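Local coordinates for dehydroquinate synthase (Thermus thermophilus, PDB 1UJN), which probably catalyses conversion of the seven-carbon sugar phosphate DAHP to 3-dehydroquinate with release of phosphate, the second step of chorismate biosynthesis, using NAD and a divalent zinc or cobalt ion, at residues L171-K176 against M249-G254; G254-A259 against R276-L281; H243-G248 against S282-P287; A208-V213 against R225-G230; A122-S127 against A201-A206. All coordinates share one frame; numbering follows the deposited sequence.

Contacts 1, 2 and 3 run along helix 247-264: contacts 1 and 2 share G254 and have centres about 7 Å apart, while contact 3 covers the start of the helix and is tied to contact 1 by Y253 OH, 2.7 Å from P284 O. Contact 1 holds E173, one of three predicted zinc ligands, and H247 of contact 3 is another. K176 NZ of contact 1 lies 2.9 Å from L227 O of contact 4. Contact 4 in turn joins contact 5 through a salt bridge, K210 NZ to D125 OD1 at 3.0 Å. Contact 5 packs the nucleotide-binding part against helix 199-216 and touches contact 1 where A174 CB and A206 CB stand 3.7 Å apart.

Contact 1: L171-K176 against M249-G254; sequences LVEAFK and MAVAYG
V172 and V251 bring their CG1 methyls to 3.8 Å in the dense half of this contact, the two side chains sliding past each other in opposite directions. With chi1 at 170°, V172 turns CG1 into the neighbouring helix, where it also lies 3.9 Å from A252 N and 4.1 Å from A252 CB. The small alanine allows a close backbone approach, V172 CA standing 6.4 Å from A252 CA, and L281 of helix 271-281 packs on both residues. The segments belong to helices 164-181 and 247-264 of the helical C-terminal part of dehydroquinate synthase, and their axes cross at 34°. Each helix carries one predicted zinc ligand, E173 and H247, and H231 of helix 231-240 is the third. Towards that site the packing thins and becomes polar. The side chain of E173, bent at chi2, crosses that of V251 at about a right angle and sets OE2 3.8 Å from V251 CG1. K176 NZ reaches the same oxygen at 3.1 Å in a salt bridge, coming from well above the carboxylate plane, while the rest of the lysine stays a looser neighbour of the valine. With an alanine at E173, K176 would probably lose its charged mate and the predicted metal site one of its three ligands.

Contact 2: G254-A259 against R276-L281; sequences GLLYAA and RLLLWL
L277 O accepts the backbone N of L281 at 2.8 Å, and the indole ring of W280 presents its edge, in plane, to the same oxygen. This bond belongs to the last turn of helix 271-281, which follows helix 247-264 in the C-terminal part of the enzyme; the contact pins these two successive helices together through four leucines, all buried. No hydrogen bond crosses between the segments. The leucines meet as two separate pairs, and in each the side chains cross at about a right angle. L255 CD1 touches L277 CD2 at 4.0 Å. Here L255 keeps CG beside its backbone N (chi1 -68°), whereas L277 turns CG anti to its N (173°), and these settings, with the chi2 angles, bring the two methyls together. F175 of helix 164-181 also packs on L277, and L229 lies against L255, so this pair is flanked by helix 164-181 and the loop holding L229; the side chain of L255 is about 6 Å from that of H231, a predicted zinc ligand. L256 of the second pair is covered by W337 and L341 of helix 327-342. A single methyl of L278 does the work there: CD1 sits 3.8 Å from L256 CD2 and 4.1 Å from L256 CB.

Contact 3: H243-G248 against S282-P287; sequences HALPHG and SPPPLP
L245 splits its two methyls between P284 and L286. Its CG stands anti to the backbone N (chi1 178°) and chi2 is 68°, a conformation that aims one branch at each partner. CD1 presses on the proline ring at CG, 3.5 Å away, tighter than ordinary van der Waals contact, and lies 4.1 Å from P284 CD. The other branch, CD2, meets L286 CD2 at 3.9 Å. L286 itself is extended at chi2 (175°) with CG beside its backbone N; the bond leaving its CA does not point at L245, but the extended chain carries the branched end to it. The three prolines 283-285 hold the segment in polyproline II conformation as it leaves helix 271-281, S282 having first taken positive phi; successive rings therefore point in different directions, P284 towards the 243-248 segment and P285 away. P284 CG also approaches P246 CD at 4.3 Å. P246 is the N-cap residue of helix 247-264, directly before H247, a predicted zinc ligand whose ND1 is hydrogen-bonded to E238 OE1. Y253 of the same helix packs on P283 and L286, and backbone hydrogen bonds join L286 to L346 near the chain's end.

Contact 4: A208-V213 against R225-G230; sequences AVKVRV and RLLNLG
The 3-10 turn at residues 225-227, which leads into helix 231-240 and its predicted zinc ligand H231, rests on helix 199-216 through L227. This leucine points at the helix and is received by K210 and V213, one turn apart on the same face. V213 CG1 lies 4.3 Å from L227 CG, meeting the branch point of the side chain. At the far end, L227 CD1 lies 4.3 Å from K210 CE. The lysine runs fully extended, all four torsions near 180°, so its aliphatic stem passes by the leucine while NZ travels on to bind V128 O and D125 of helix 120-126. The side chain of K210 comes about 6 Å from that of K131, a predicted NAD-binding residue. Within the turn, R225 O accepts N228 N at 3.2 Å and, weakly, N228 ND2. G230, at positive phi, is the N-cap of helix 231-240. Behind the turn, L226 and L229 face the hairpin of strands 311-314 and 319-323, whereas on the helix side V209 packs on H177 and A181 of helix 164-181.

Contact 5: A122-S127 against A201-A206; sequences AIVDAS and AFLARA
V124 places CG1 anti to its backbone N (chi1 176°) and CG2 beside it, while L203 keeps CG beside its own N (chi1 -72°) and runs straight on through chi2; these settings bring V124 CG2 to 3.7 Å of L203 CD2. The contact spans the two parts of the enzyme, joining helix 120-126, which follows strand 112-117 of the nucleotide-binding sheet, to helix 199-216 of the C-terminal part; the 122-126 and 201-206 segments of these helices run nearly parallel, their axes approaching to 9.3 Å. Where the backbones come nearest, A206 offers only a methyl, and both branches of the valine rest on it: A206 CB is 4.0 Å from V124 CG2 and 4.1 Å from CG1. The other branch of L203 reaches the end of I123, CD1 to CD1 at 4.2 Å, the two chains crossing at about a right angle. V124 also touches E173, a predicted zinc ligand, and H177 of helix 164-181. All four touching residues are buried. Residues 122-126 include a wider pi-type turn, and S127, which follows, donates OG to I123 O over 2.6 Å, the C=O...OG angle being 155°.

Contact 1: L171-K176 against M249-G254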
# COMPACT_ATOMS: atom_id res chain seq x y z
N LEU A 171 -2.45 12.16 -26.89
CA LEU A 171 -1.72 13.29 -27.44
C LEU A 171 -2.14 14.59 -26.76
O LEU A 171 -1.38 15.56 -26.76
CB LEU A 171 -1.93 13.38 -28.96
CG LEU A 171 -1.51 12.12 -29.73
CD1 LEU A 171 -1.41 12.44 -31.21
CD2 LEU A 171 -0.18 11.62 -29.21
N VAL A 172 -3.34 14.61 -26.18
CA VAL A 172 -3.82 15.80 -25.48
C VAL A 172 -2.96 16.03 -24.24
O VAL A 172 -2.58 17.16 -23.93
CB VAL A 172 -5.30 15.65 -25.05
CG1 VAL A 172 -5.69 16.80 -24.12
CG2 VAL A 172 -6.19 15.64 -26.27
N GLU A 173 -2.65 14.95 -23.54
CA GLU A 173 -1.84 15.01 -22.33
C GLU A 173 -0.44 15.52 -22.67
O GLU A 173 0.17 16.26 -21.90
CB GLU A 173 -1.75 13.63 -21.69
CG GLU A 173 -1.87 13.64 -20.17
CD GLU A 173 -3.26 14.03 -19.69
OE1 GLU A 173 -4.08 13.13 -19.43
OE2 GLU A 173 -3.53 15.24 -19.57
N ALA A 174 0.08 15.11 -23.83
CA ALA A 174 1.40 15.53 -24.27
C ALA A 174 1.35 17.04 -24.55
O ALA A 174 2.26 17.79 -24.19
CB ALA A 174 1.79 14.78 -25.54
N PHE A 175 0.26 17.46 -25.18
CA PHE A 175 0.03 18.86 -25.51
C PHE A 175 0.06 19.66 -24.21
O PHE A 175 0.64 20.75 -24.15
CB PHE A 175 -1.34 19.00 -26.17
CG PHE A 175 -1.67 20.40 -26.62
CD1 PHE A 175 -1.46 20.78 -27.94
CD2 PHE A 175 -2.19 21.32 -25.72
CE1 PHE A 175 -1.77 22.07 -28.37
CE2 PHE A 175 -2.50 22.62 -26.14
CZ PHE A 175 -2.29 22.99 -27.46
N LYS A 176 -0.58 19.12 -23.18
CA LYS A 176 -0.62 19.76 -21.87
C LYS A 176 0.80 19.96 -21.34
O LYS A 176 1.13 21.03 -20.81
CB LYS A 176 -1.43 18.89 -20.91
CG LYS A 176 -1.66 19.52 -19.54
CD LYS A 176 -2.25 18.50 -18.57
CE LYS A 176 -1.25 17.39 -18.27
NZ LYS A 176 -1.77 16.44 -17.25
N MET A 249 -10.57 13.89 -23.49
CA MET A 249 -11.45 14.86 -24.12
C MET A 249 -11.78 15.94 -23.11
O MET A 249 -11.81 17.13 -23.44
CB MET A 249 -12.72 14.17 -24.61
CG MET A 249 -12.47 13.09 -25.65
SD MET A 249 -11.58 13.70 -27.10
CE MET A 249 -11.69 12.27 -28.22
N ALA A 250 -12.03 15.53 -21.87
CA ALA A 250 -12.35 16.47 -20.80
C ALA A 250 -11.18 17.42 -20.58
O ALA A 250 -11.37 18.62 -20.35
CB ALA A 250 -12.65 15.71 -19.52
N VAL A 251 -9.96 16.88 -20.63
CA VAL A 251 -8.78 17.71 -20.45
C VAL A 251 -8.69 18.76 -21.56
O VAL A 251 -8.40 19.92 -21.29
CB VAL A 251 -7.49 16.86 -20.47
CG1 VAL A 251 -6.26 17.77 -20.50
CG2 VAL A 251 -7.45 15.96 -19.24
N ALA A 252 -8.96 18.35 -22.79
CA ALA A 252 -8.91 19.27 -23.92
C ALA A 252 -9.86 20.44 -23.68
O ALA A 252 -9.50 21.61 -23.92
CB ALA A 252 -9.28 18.55 -25.21
N TYR A 253 -11.07 20.13 -23.21
CA TYR A 253 -12.07 21.16 -22.92
C TYR A 253 -11.56 22.06 -21.79
O TYR A 253 -11.76 23.27 -21.81
CB TYR A 253 -13.40 20.52 -22.50
CG TYR A 253 -14.25 20.03 -23.66
CD1 TYR A 253 -14.72 18.71 -23.70
CD2 TYR A 253 -14.62 20.89 -24.68
CE1 TYR A 253 -15.54 18.28 -24.74
CE2 TYR A 253 -15.44 20.47 -25.72
CZ TYR A 253 -15.90 19.16 -25.74
OH TYR A 253 -16.74 18.76 -26.76
N GLY A 254 -10.91 21.45 -20.80
CA GLY A 254 -10.38 22.20 -19.67
C GLY A 254 -9.24 23.11 -20.09
O GLY A 254 -9.05 24.19 -19.51

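Contact 2: G254-A259 against R276-L281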
# COMPACT_ATOMS: atom_id res chain seq x y z
N GLY A 254 -10.91 21.45 -20.80
CA GLY A 254 -10.38 22.20 -19.67
C GLY A 254 -9.24 23.11 -20.09
O GLY A 254 -9.05 24.19 -19.51
N LEU A 255 -8.49 22.69 -21.10
CA LEU A 255 -7.38 23.50 -21.60
C LEU A 255 -7.88 24.78 -22.25
O LEU A 255 -7.25 25.83 -22.15
CB LEU A 255 -6.55 22.69 -22.61
CG LEU A 255 -5.79 21.51 -22.00
CD1 LEU A 255 -5.02 20.78 -23.09
CD2 LEU A 255 -4.83 22.03 -20.94
N LEU A 256 -9.02 24.68 -22.93
CA LEU A 256 -9.60 25.86 -23.57
C LEU A 256 -10.01 26.85 -22.47
O LEU A 256 -9.78 28.05 -22.58
CB LEU A 256 -10.82 25.48 -24.41
CG LEU A 256 -11.55 26.66 -25.07
CD1 LEU A 256 -10.61 27.38 -26.01
CD2 LEU A 256 -12.77 26.15 -25.81
N TYR A 257 -10.60 26.32 -21.40
CA TYR A 257 -11.04 27.17 -20.30
C TYR A 257 -9.84 27.83 -19.64
O TYR A 257 -9.86 29.03 -19.36
CB TYR A 257 -11.79 26.34 -19.26
CG TYR A 257 -12.49 27.17 -18.21
CD1 TYR A 257 -13.59 27.97 -18.54
CD2 TYR A 257 -12.06 27.16 -16.89
CE1 TYR A 257 -14.24 28.74 -17.56
CE2 TYR A 257 -12.70 27.92 -15.91
CZ TYR A 257 -13.79 28.71 -16.25
OH TYR A 257 -14.42 29.47 -15.29
N ALA A 258 -8.78 27.06 -19.42
CA ALA A 258 -7.56 27.58 -18.81
C ALA A 258 -6.99 28.70 -19.66
O ALA A 258 -6.55 29.74 -19.14
CB ALA A 258 -6.53 26.46 -18.65
N ALA A 259 -6.99 28.49 -20.98
CA ALA A 259 -6.49 29.49 -21.90
C ALA A 259 -7.30 30.79 -21.78
O ALA A 259 -6.74 31.88 -21.84
CB ALA A 259 -6.56 28.96 -23.33
N ARG A 276 -6.85 24.73 -32.43
CA ARG A 276 -6.33 23.75 -33.38
C ARG A 276 -6.46 22.35 -32.79
O ARG A 276 -6.94 21.43 -33.45
CB ARG A 276 -4.85 24.01 -33.68
CG ARG A 276 -4.58 24.87 -34.90
CD ARG A 276 -3.14 24.73 -35.38
NE ARG A 276 -2.16 25.28 -34.45
CZ ARG A 276 -2.03 26.58 -34.18
NH1 ARG A 276 -2.83 27.47 -34.75
NH2 ARG A 276 -1.11 26.99 -33.32
N LEU A 277 -6.04 22.21 -31.54
CA LEU A 277 -6.10 20.94 -30.83
C LEU A 277 -7.51 20.36 -30.84
O LEU A 277 -7.70 19.18 -31.13
CB LEU A 277 -5.64 21.12 -29.38
CG LEU A 277 -5.83 19.90 -28.46
CD1 LEU A 277 -4.86 18.81 -28.88
CD2 LEU A 277 -5.58 20.29 -27.01
N LEU A 278 -8.49 21.20 -30.52
CA LEU A 278 -9.89 20.79 -30.47
C LEU A 278 -10.48 20.39 -31.81
O LEU A 278 -11.32 19.49 -31.87
CB LEU A 278 -10.73 21.90 -29.84
CG LEU A 278 -10.48 22.12 -28.34
CD1 LEU A 278 -11.17 23.40 -27.88
CD2 LEU A 278 -10.99 20.92 -27.56
N LEU A 279 -10.07 21.06 -32.89
CA LEU A 279 -10.58 20.73 -34.21
C LEU A 279 -10.01 19.38 -34.66
O LEU A 279 -10.72 18.55 -35.22
CB LEU A 279 -10.21 21.81 -35.22
CG LEU A 279 -10.91 23.16 -35.04
CD1 LEU A 279 -10.50 24.09 -36.17
CD2 LEU A 279 -12.41 22.95 -35.04
N TRP A 280 -8.73 19.19 -34.40
CA TRP A 280 -8.05 17.95 -34.74
C TRP A 280 -8.59 16.80 -33.88
O TRP A 280 -8.76 15.68 -34.36
CB TRP A 280 -6.55 18.12 -34.49
CG TRP A 280 -5.75 16.87 -34.57
CD1 TRP A 280 -5.33 16.23 -35.70
CD2 TRP A 280 -5.26 16.10 -33.46
NE1 TRP A 280 -4.60 15.11 -35.36
CE2 TRP A 280 -4.54 15.01 -34.00
CE3 TRP A 280 -5.36 16.23 -32.07
CZ2 TRP A 280 -3.92 14.05 -33.19
CZ3 TRP A 280 -4.74 15.28 -31.26
CH2 TRP A 280 -4.03 14.20 -31.83
N LEU A 281 -8.87 17.11 -32.62
CA LEU A 281 -9.36 16.11 -31.68
C LEU A 281 -10.79 15.64 -31.93
O LEU A 281 -11.09 14.45 -31.79
CB LEU A 281 -9.25 16.66 -30.25
CG LEU A 281 -9.49 15.68 -29.10
CD1 LEU A 281 -8.43 14.59 -29.12
CD2 LEU A 281 -9.44 16.44 -27.77

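Contact 3: H243-G248 against S282-P287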
# COMPACT_ATOMS: atom_id res chain seq x y z
N HIS A 243 -19.23 10.36 -16.42
CA HIS A 243 -18.01 9.75 -16.93
C HIS A 243 -18.09 9.20 -18.34
O HIS A 243 -17.25 8.40 -18.75
CB HIS A 243 -17.55 8.69 -15.93
CG HIS A 243 -17.33 9.24 -14.55
ND1 HIS A 243 -18.22 9.02 -13.52
CD2 HIS A 243 -16.28 9.90 -14.01
CE1 HIS A 243 -17.73 9.52 -12.41
NE2 HIS A 243 -16.55 10.06 -12.67
N ALA A 244 -19.11 9.63 -19.09
CA ALA A 244 -19.25 9.18 -20.46
C ALA A 244 -18.16 9.89 -21.28
O ALA A 244 -17.62 9.34 -22.23
CB ALA A 244 -20.63 9.55 -21.00
N LEU A 245 -17.84 11.13 -20.89
CA LEU A 245 -16.81 11.91 -21.58
C LEU A 245 -15.42 11.39 -21.22
O LEU A 245 -15.00 11.46 -20.07
CB LEU A 245 -16.93 13.39 -21.19
CG LEU A 245 -15.89 14.34 -21.79
CD1 LEU A 245 -16.10 14.47 -23.29
CD2 LEU A 245 -15.99 15.70 -21.12
N PRO A 246 -14.68 10.85 -22.21
CA PRO A 246 -13.33 10.32 -21.96
C PRO A 246 -12.41 11.36 -21.30
O PRO A 246 -12.49 12.55 -21.61
CB PRO A 246 -12.84 9.93 -23.36
CG PRO A 246 -14.12 9.61 -24.09
CD PRO A 246 -15.04 10.72 -23.63
N HIS A 247 -11.54 10.90 -20.41
CA HIS A 247 -10.63 11.79 -19.70
C HIS A 247 -9.87 12.77 -20.58
O HIS A 247 -9.83 13.97 -20.29
CB HIS A 247 -9.62 10.97 -18.89
CG HIS A 247 -8.69 11.81 -18.08
ND1 HIS A 247 -9.10 12.52 -16.97
CD2 HIS A 247 -7.37 12.08 -18.22
CE1 HIS A 247 -8.07 13.18 -16.46
NE2 HIS A 247 -7.01 12.93 -17.21
N GLY A 248 -9.25 12.27 -21.64
CA GLY A 248 -8.48 13.12 -22.54
C GLY A 248 -9.32 14.21 -23.19
O GLY A 248 -8.84 15.33 -23.42
N SER A 282 -11.67 16.57 -32.31
CA SER A 282 -13.07 16.27 -32.55
C SER A 282 -13.70 15.62 -31.32
O SER A 282 -14.22 14.50 -31.39
CB SER A 282 -13.23 15.34 -33.76
OG SER A 282 -12.94 16.02 -34.97
N PRO A 283 -13.66 16.33 -30.18
CA PRO A 283 -14.23 15.81 -28.93
C PRO A 283 -15.75 15.66 -29.02
O PRO A 283 -16.40 16.37 -29.80
CB PRO A 283 -13.82 16.86 -27.91
CG PRO A 283 -13.86 18.13 -28.71
CD PRO A 283 -13.17 17.71 -30.00
N PRO A 284 -16.33 14.75 -28.24
CA PRO A 284 -17.79 14.58 -28.30
C PRO A 284 -18.50 15.81 -27.74
O PRO A 284 -18.07 16.38 -26.73
CB PRO A 284 -18.03 13.33 -27.47
CG PRO A 284 -16.92 13.37 -26.46
CD PRO A 284 -15.73 13.79 -27.30
N PRO A 285 -19.59 16.25 -28.40
CA PRO A 285 -20.36 17.41 -27.96
C PRO A 285 -20.81 17.27 -26.51
O PRO A 285 -21.12 16.17 -26.05
CB PRO A 285 -21.53 17.43 -28.94
CG PRO A 285 -20.89 16.94 -30.20
CD PRO A 285 -20.08 15.76 -29.70
N LEU A 286 -20.85 18.39 -25.80
CA LEU A 286 -21.24 18.41 -24.39
C LEU A 286 -22.71 18.74 -24.18
O LEU A 286 -23.36 19.35 -25.02
CB LEU A 286 -20.40 19.44 -23.64
CG LEU A 286 -18.88 19.25 -23.64
CD1 LEU A 286 -18.21 20.45 -22.96
CD2 LEU A 286 -18.54 17.95 -22.94
N PRO A 287 -23.26 18.33 -23.02
CA PRO A 287 -24.66 18.58 -22.68
C PRO A 287 -24.76 20.01 -22.15
O PRO A 287 -23.77 20.56 -21.67
CB PRO A 287 -24.93 17.56 -21.59
CG PRO A 287 -23.63 17.52 -20.86
CD PRO A 287 -22.62 17.48 -21.99

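Contact 4: A208-V213 against R225-G230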
# COMPACT_ATOMS: atom_id res chain seq x y z
N ALA A 208 9.53 12.83 -21.19
CA ALA A 208 10.64 13.56 -20.59
C ALA A 208 10.18 14.79 -19.81
O ALA A 208 10.78 15.14 -18.80
CB ALA A 208 11.64 13.96 -21.68
N VAL A 209 9.12 15.44 -20.28
CA VAL A 209 8.61 16.62 -19.58
C VAL A 209 8.02 16.26 -18.21
O VAL A 209 8.27 16.97 -17.23
CB VAL A 209 7.55 17.37 -20.41
CG1 VAL A 209 6.98 18.53 -19.59
CG2 VAL A 209 8.17 17.88 -21.69
N LYS A 210 7.25 15.18 -18.14
CA LYS A 210 6.67 14.80 -16.86
C LYS A 210 7.77 14.34 -15.92
O LYS A 210 7.67 14.53 -14.71
CB LYS A 210 5.61 13.70 -17.02
CG LYS A 210 4.89 13.41 -15.71
CD LYS A 210 3.68 12.50 -15.85
CE LYS A 210 2.99 12.34 -14.50
NZ LYS A 210 1.82 11.40 -14.52
N VAL A 211 8.82 13.73 -16.46
CA VAL A 211 9.91 13.29 -15.61
C VAL A 211 10.55 14.49 -14.91
O VAL A 211 10.75 14.47 -13.69
CB VAL A 211 11.00 12.54 -16.42
CG1 VAL A 211 12.24 12.32 -15.55
CG2 VAL A 211 10.47 11.19 -16.90
N ARG A 212 10.87 15.53 -15.67
CA ARG A 212 11.50 16.72 -15.11
C ARG A 212 10.67 17.41 -14.04
O ARG A 212 11.15 17.67 -12.94
CB ARG A 212 11.81 17.74 -16.22
CG ARG A 212 12.91 17.31 -17.17
CD ARG A 212 13.56 18.53 -17.82
NE ARG A 212 12.60 19.35 -18.55
CZ ARG A 212 12.05 18.99 -19.71
NH1 ARG A 212 12.36 17.83 -20.27
NH2 ARG A 212 11.18 19.79 -20.31
N VAL A 213 9.42 17.73 -14.39
CA VAL A 213 8.52 18.40 -13.46
C VAL A 213 8.36 17.61 -12.16
O VAL A 213 8.35 18.18 -11.06
CB VAL A 213 7.14 18.59 -14.08
CG1 VAL A 213 6.21 19.26 -13.09
CG2 VAL A 213 7.26 19.41 -15.36
N ARG A 225 2.23 20.57 -9.38
CA ARG A 225 0.78 20.74 -9.44
C ARG A 225 0.34 21.46 -10.71
O ARG A 225 -0.84 21.62 -10.98
CB ARG A 225 0.35 21.53 -8.21
CG ARG A 225 0.76 23.00 -8.29
CD ARG A 225 0.99 23.61 -6.90
NE ARG A 225 0.78 25.07 -6.94
CZ ARG A 225 1.88 25.85 -6.92
NH1 ARG A 225 3.08 25.31 -6.88
NH2 ARG A 225 1.74 27.18 -6.96
N LEU A 226 1.30 21.82 -11.56
CA LEU A 226 0.98 22.41 -12.86
C LEU A 226 0.43 21.32 -13.78
O LEU A 226 -0.21 21.61 -14.79
CB LEU A 226 2.23 23.04 -13.48
CG LEU A 226 2.92 24.15 -12.68
CD1 LEU A 226 4.19 24.57 -13.40
CD2 LEU A 226 1.99 25.35 -12.50
N LEU A 227 0.69 20.07 -13.43
CA LEU A 227 0.22 18.94 -14.22
C LEU A 227 -1.30 18.88 -14.17
O LEU A 227 -1.94 18.18 -14.96
CB LEU A 227 0.81 17.63 -13.67
CG LEU A 227 2.33 17.49 -13.74
CD1 LEU A 227 2.78 16.30 -12.91
CD2 LEU A 227 2.77 17.33 -15.19
N ASN A 228 -1.89 19.63 -13.25
CA ASN A 228 -3.35 19.66 -13.12
C ASN A 228 -3.97 20.71 -14.04
O ASN A 228 -5.15 21.06 -13.88
CB ASN A 228 -3.75 19.92 -11.67
CG ASN A 228 -3.38 18.77 -10.76
OD1 ASN A 228 -3.73 17.61 -11.03
ND2 ASN A 228 -2.68 19.07 -9.67
N LEU A 229 -3.19 21.21 -14.98
CA LEU A 229 -3.67 22.21 -15.93
C LEU A 229 -4.86 21.65 -16.70
O LEU A 229 -4.77 20.57 -17.29
CB LEU A 229 -2.55 22.59 -16.91
CG LEU A 229 -2.89 23.55 -18.06
CD1 LEU A 229 -3.29 24.92 -17.51
CD2 LEU A 229 -1.67 23.67 -18.97
N GLY A 230 -5.98 22.37 -16.68
CA GLY A 230 -7.18 21.94 -17.39
C GLY A 230 -7.97 20.84 -16.70
O GLY A 230 -9.01 20.41 -17.21

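Contact 5: A122-S127 against A201-A206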
# COMPACT_ATOMS: atom_id res chain seq x y z
N ALA A 122 -1.34 5.99 -21.50
CA ALA A 122 -0.54 5.23 -20.53
C ALA A 122 0.94 5.54 -20.69
O ALA A 122 1.68 5.60 -19.71
CB ALA A 122 -0.79 3.74 -20.71
N ILE A 123 1.38 5.75 -21.93
CA ILE A 123 2.78 6.07 -22.19
C ILE A 123 3.13 7.47 -21.66
O ILE A 123 4.10 7.64 -20.93
CB ILE A 123 3.10 6.03 -23.71
CG1 ILE A 123 2.93 4.60 -24.23
CG2 ILE A 123 4.53 6.52 -23.96
CD1 ILE A 123 3.17 4.46 -25.73
N VAL A 124 2.31 8.45 -22.04
CA VAL A 124 2.54 9.85 -21.66
C VAL A 124 2.25 10.20 -20.21
O VAL A 124 2.95 11.02 -19.62
CB VAL A 124 1.69 10.80 -22.57
CG1 VAL A 124 1.84 12.25 -22.12
CG2 VAL A 124 2.14 10.67 -24.01
N ASP A 125 1.24 9.56 -19.62
CA ASP A 125 0.86 9.89 -18.26
C ASP A 125 1.12 8.84 -17.18
O ASP A 125 1.58 9.18 -16.09
CB ASP A 125 -0.62 10.28 -18.26
CG ASP A 125 -1.04 10.97 -16.98
OD1 ASP A 125 -0.32 11.88 -16.53
OD2 ASP A 125 -2.10 10.59 -16.42
N ALA A 126 0.83 7.58 -17.46
CA ALA A 126 1.02 6.53 -16.46
C ALA A 126 2.45 6.04 -16.20
O ALA A 126 2.69 5.37 -15.20
CB ALA A 126 0.11 5.34 -16.78
N SER A 127 3.39 6.39 -17.08
CA SER A 127 4.78 5.94 -16.94
C SER A 127 5.57 6.63 -15.83
O SER A 127 6.62 6.14 -15.42
CB SER A 127 5.53 6.13 -18.26
OG SER A 127 5.46 7.49 -18.67
N ALA A 201 9.86 9.95 -31.32
CA ALA A 201 10.52 11.12 -30.74
C ALA A 201 9.54 12.03 -30.00
O ALA A 201 9.88 12.62 -28.97
CB ALA A 201 11.24 11.91 -31.84
N PHE A 202 8.33 12.15 -30.53
CA PHE A 202 7.31 12.99 -29.91
C PHE A 202 6.93 12.41 -28.54
O PHE A 202 6.87 13.14 -27.55
CB PHE A 202 6.06 13.07 -30.79
CG PHE A 202 4.97 13.93 -30.20
CD1 PHE A 202 4.91 15.29 -30.49
CD2 PHE A 202 4.03 13.38 -29.33
CE1 PHE A 202 3.92 16.09 -29.91
CE2 PHE A 202 3.04 14.18 -28.75
CZ PHE A 202 2.99 15.54 -29.04
N LEU A 203 6.66 11.11 -28.49
CA LEU A 203 6.27 10.48 -27.23
C LEU A 203 7.39 10.54 -26.19
O LEU A 203 7.14 10.78 -25.01
CB LEU A 203 5.83 9.03 -27.47
CG LEU A 203 4.47 8.90 -28.18
CD1 LEU A 203 4.17 7.44 -28.46
CD2 LEU A 203 3.37 9.50 -27.31
N ALA A 204 8.62 10.31 -26.64
CA ALA A 204 9.76 10.37 -25.73
C ALA A 204 9.88 11.77 -25.17
O ALA A 204 10.20 11.96 -24.00
CB ALA A 204 11.04 9.98 -26.47
N ARG A 205 9.63 12.77 -26.01
CA ARG A 205 9.71 14.15 -25.56
C ARG A 205 8.61 14.42 -24.52
O ARG A 205 8.84 15.09 -23.52
CB ARG A 205 9.57 15.11 -26.74
CG ARG A 205 9.63 16.58 -26.34
CD ARG A 205 9.59 17.49 -27.56
NE ARG A 205 10.87 17.52 -28.26
CZ ARG A 205 11.96 18.14 -27.82
NH1 ARG A 205 11.94 18.81 -26.68
NH2 ARG A 205 13.08 18.10 -28.53
N ALA A 206 7.42 13.88 -24.77
CA ALA A 206 6.29 14.07 -23.87
C ALA A 206 6.58 13.48 -22.49
O ALA A 206 6.31 14.11 -21.46
CB ALA A 206 5.04 13.44 -24.46